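Local coordinates for protein glucose-1-phosphate thymidylyltransferase (Bacillus anthracis, PDB 4ECM) that catalyses transfer of a thymidylyl group from dTTP to glucose-1-phosphate, giving dTDP-glucose and pyrophosphate, a step of dTDP-L-rhamnose biosynthesis, at residues 155-160 against 232-237. Residues are numbered along the deposited sequence; the frame is centred on the assembly and turned at random. Where two conformers were deposited one is given.
Sequences VLLQSV and LTYNEM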
loop_
_atom_site.group_PDB
_atom_site.type_symbol
_atom_site.label_atom_id
_atom_site.label_comp_id
_atom_site.label_asym_id
_atom_site.label_seq_id
_atom_site.Cartn_x
_atom_site.Cartn_y
_atom_site.Cartn_z
ATOM N N VAL A 155 -37.802 -1.044 3.315
ATOM C CA VAL A 155 -37.022 -1.710 2.278
ATOM C C VAL A 155 -37.516 -1.183 0.941
ATOM O O VAL A 155 -38.680 -0.732 0.828
ATOM C CB VAL A 155 -37.134 -3.257 2.349
ATOM C CG1 VAL A 155 -36.488 -3.767 3.632
ATOM C CG2 VAL A 155 -38.597 -3.720 2.246
ATOM N N LEU A 156 -36.623 -1.198 -0.049
ATOM C CA LEU A 156 -36.912 -0.698 -1.391
ATOM C C LEU A 156 -36.849 -1.873 -2.351
ATOM O O LEU A 156 -35.860 -2.612 -2.368
ATOM C CB LEU A 156 -35.904 0.375 -1.790
ATOM C CG LEU A 156 -35.769 1.549 -0.811
ATOM C CD1 LEU A 156 -34.805 2.627 -1.366
ATOM C CD2 LEU A 156 -37.133 2.160 -0.471
ATOM N N LEU A 157 -37.899 -2.029 -3.156
ATOM C CA LEU A 157 -38.045 -3.182 -4.047
ATOM C C LEU A 157 -37.843 -2.874 -5.525
ATOM O O LEU A 157 -38.124 -1.766 -5.997
ATOM C CB LEU A 157 -39.440 -3.799 -3.891
ATOM C CG LEU A 157 -39.929 -4.129 -2.472
ATOM C CD1 LEU A 157 -41.327 -4.777 -2.536
ATOM C CD2 LEU A 157 -38.930 -5.017 -1.748
ATOM N N GLN A 158 -37.345 -3.883 -6.235
ATOM C CA GLN A 158 -37.167 -3.829 -7.674
ATOM C C GLN A 158 -37.645 -5.110 -8.294
ATOM O O GLN A 158 -37.243 -6.190 -7.880
ATOM C CB GLN A 158 -35.706 -3.661 -8.054
ATOM C CG GLN A 158 -35.287 -2.241 -8.216
ATOM C CD GLN A 158 -35.777 -1.619 -9.531
ATOM O OE1 GLN A 158 -35.921 -0.418 -9.629
ATOM N NE2 GLN A 158 -35.997 -2.436 -10.526
ATOM N N SER A 159 -38.507 -4.986 -9.297
ATOM C CA SER A 159 -38.987 -6.141 -10.033
ATOM C C SER A 159 -37.839 -6.543 -10.947
ATOM O O SER A 159 -37.299 -5.701 -11.655
ATOM C CB SER A 159 -40.229 -5.791 -10.841
ATOM O OG SER A 159 -40.718 -6.944 -11.504
ATOM N N VAL A 160 -37.433 -7.806 -10.889
ATOM C CA VAL A 160 -36.307 -8.295 -11.692
ATOM C C VAL A 160 -36.604 -9.584 -12.441
ATOM O O VAL A 160 -37.544 -10.314 -12.108
ATOM C CB VAL A 160 -35.048 -8.540 -10.802
ATOM C CG1 VAL A 160 -34.583 -7.227 -10.103
ATOM C CG2 VAL A 160 -35.305 -9.632 -9.767
ATOM N N LEU A 232 -42.508 -2.786 9.426
ATOM C CA LEU A 232 -41.742 -2.744 8.180
ATOM C C LEU A 232 -42.621 -2.172 7.048
ATOM O O LEU A 232 -43.730 -2.650 6.853
ATOM C CB LEU A 232 -41.294 -4.143 7.762
ATOM C CG LEU A 232 -40.507 -4.167 6.433
ATOM C CD1 LEU A 232 -39.194 -3.427 6.599
ATOM C CD2 LEU A 232 -40.252 -5.600 5.941
ATOM N N THR A 233 -42.127 -1.159 6.327
ATOM C CA THR A 233 -42.831 -0.608 5.173
ATOM C C THR A 233 -41.974 -0.844 3.947
ATOM O O THR A 233 -40.802 -1.207 4.062
ATOM C CB THR A 233 -43.128 0.919 5.295
ATOM O OG1 THR A 233 -41.897 1.661 5.362
ATOM C CG2 THR A 233 -44.030 1.229 6.541
ATOM N N TYR A 234 -42.554 -0.664 2.765
ATOM C CA TYR A 234 -41.786 -0.794 1.547
ATOM C C TYR A 234 -42.237 0.174 0.480
ATOM O O TYR A 234 -43.344 0.716 0.522
ATOM C CB TYR A 234 -41.876 -2.205 0.979
ATOM C CG TYR A 234 -43.194 -2.516 0.330
ATOM C CD1 TYR A 234 -43.369 -2.353 -1.043
ATOM C CD2 TYR A 234 -44.274 -2.965 1.085
ATOM C CE1 TYR A 234 -44.596 -2.636 -1.650
ATOM C CE2 TYR A 234 -45.487 -3.254 0.494
ATOM C CZ TYR A 234 -45.646 -3.086 -0.876
ATOM O OH TYR A 234 -46.857 -3.367 -1.455
ATOM N N ASN A 235 -41.345 0.380 -0.475
ATOM C CA ASN A 235 -41.621 1.181 -1.644
ATOM C C ASN A 235 -41.002 0.501 -2.851
ATOM O O ASN A 235 -39.922 -0.079 -2.759
ATOM C CB ASN A 235 -41.028 2.583 -1.543
ATOM C CG ASN A 235 -41.554 3.362 -0.376
ATOM O OD1 ASN A 235 -41.185 3.106 0.771
ATOM N ND2 ASN A 235 -42.366 4.376 -0.662
ATOM N N GLU A 236 -41.695 0.570 -3.976
ATOM C CA GLU A 236 -41.172 0.055 -5.210
ATOM C C GLU A 236 -40.402 1.184 -5.850
ATOM O O GLU A 236 -40.900 2.293 -5.948
ATOM C CB GLU A 236 -42.299 -0.382 -6.135
ATOM C CG GLU A 236 -43.162 -1.486 -5.562
ATOM C CD GLU A 236 -44.208 -1.989 -6.559
ATOM O OE1 GLU A 236 -43.859 -2.217 -7.748
ATOM O OE2 GLU A 236 -45.367 -2.179 -6.129
ATOM N N MET A 237 -39.185 0.899 -6.276
ATOM C CA MET A 237 -38.339 1.893 -6.917
ATOM C C MET A 237 -38.808 2.163 -8.318
ATOM O O MET A 237 -39.468 1.324 -8.917
ATOM C CB MET A 237 -36.892 1.406 -6.995
ATOM C CG MET A 237 -36.145 1.433 -5.663
ATOM S SD MET A 237 -34.421 0.981 -5.902
ATOM C CE MET A 237 -33.746 1.466 -4.333
#
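M237 meets L156 and Q158 where strand 232-236 finishes beside strand 153-159. Its side chain can be followed outward. CB lies near the carbonyl oxygen of L157, the acceptor for M237's own amide. CG lies near that oxygen and near CB of L156. SD comes next, 4.1 Å from CG of Q158. CE ends against L156, with M237 CE 3.4 Å from L156 CD1, a tight carbon pair. The chain is extended beyond CG (chi2 -175°, chi3 167°), which brings the methyl out to L156; the two side chains cross at about a right angle. Y142 of helix 140-147 touches M237, L156 and N235 on this face.

The strands run parallel and are joined by four backbone hydrogen bonds. V155 gives its N-H to the oxygen of T233, and its own oxygen accepts from N235 N. L157 N reaches N235 O at 2.8 Å. M237 N closes the series on L157 O at 2.9 Å, almost straight at 177°.

The other face carries V155, L157, Y234 and E236. L157 CD1 sits 3.5 Å from Y234 CD1, oblique to the ring. On the same face, V155 CG2 packs on Y234 CB at 3.8 Å. I171 of strand 167-172 touches both L157 and Y234. Strand 190-198 pairs antiparallel with strand 153-159, and both belong to the mixed sheet of this nucleotidyltransferase. The side chain of L157 is about 9 Å from the bound dTDP-glucose.

The polar end of N235 turns outside the pair, to K154 and E145, and T233 OG1 bonds Q149 and K154. The contact thus divides its chemistry: directional amide bonds set the register, and apolar side chains pack along both faces of the sheet.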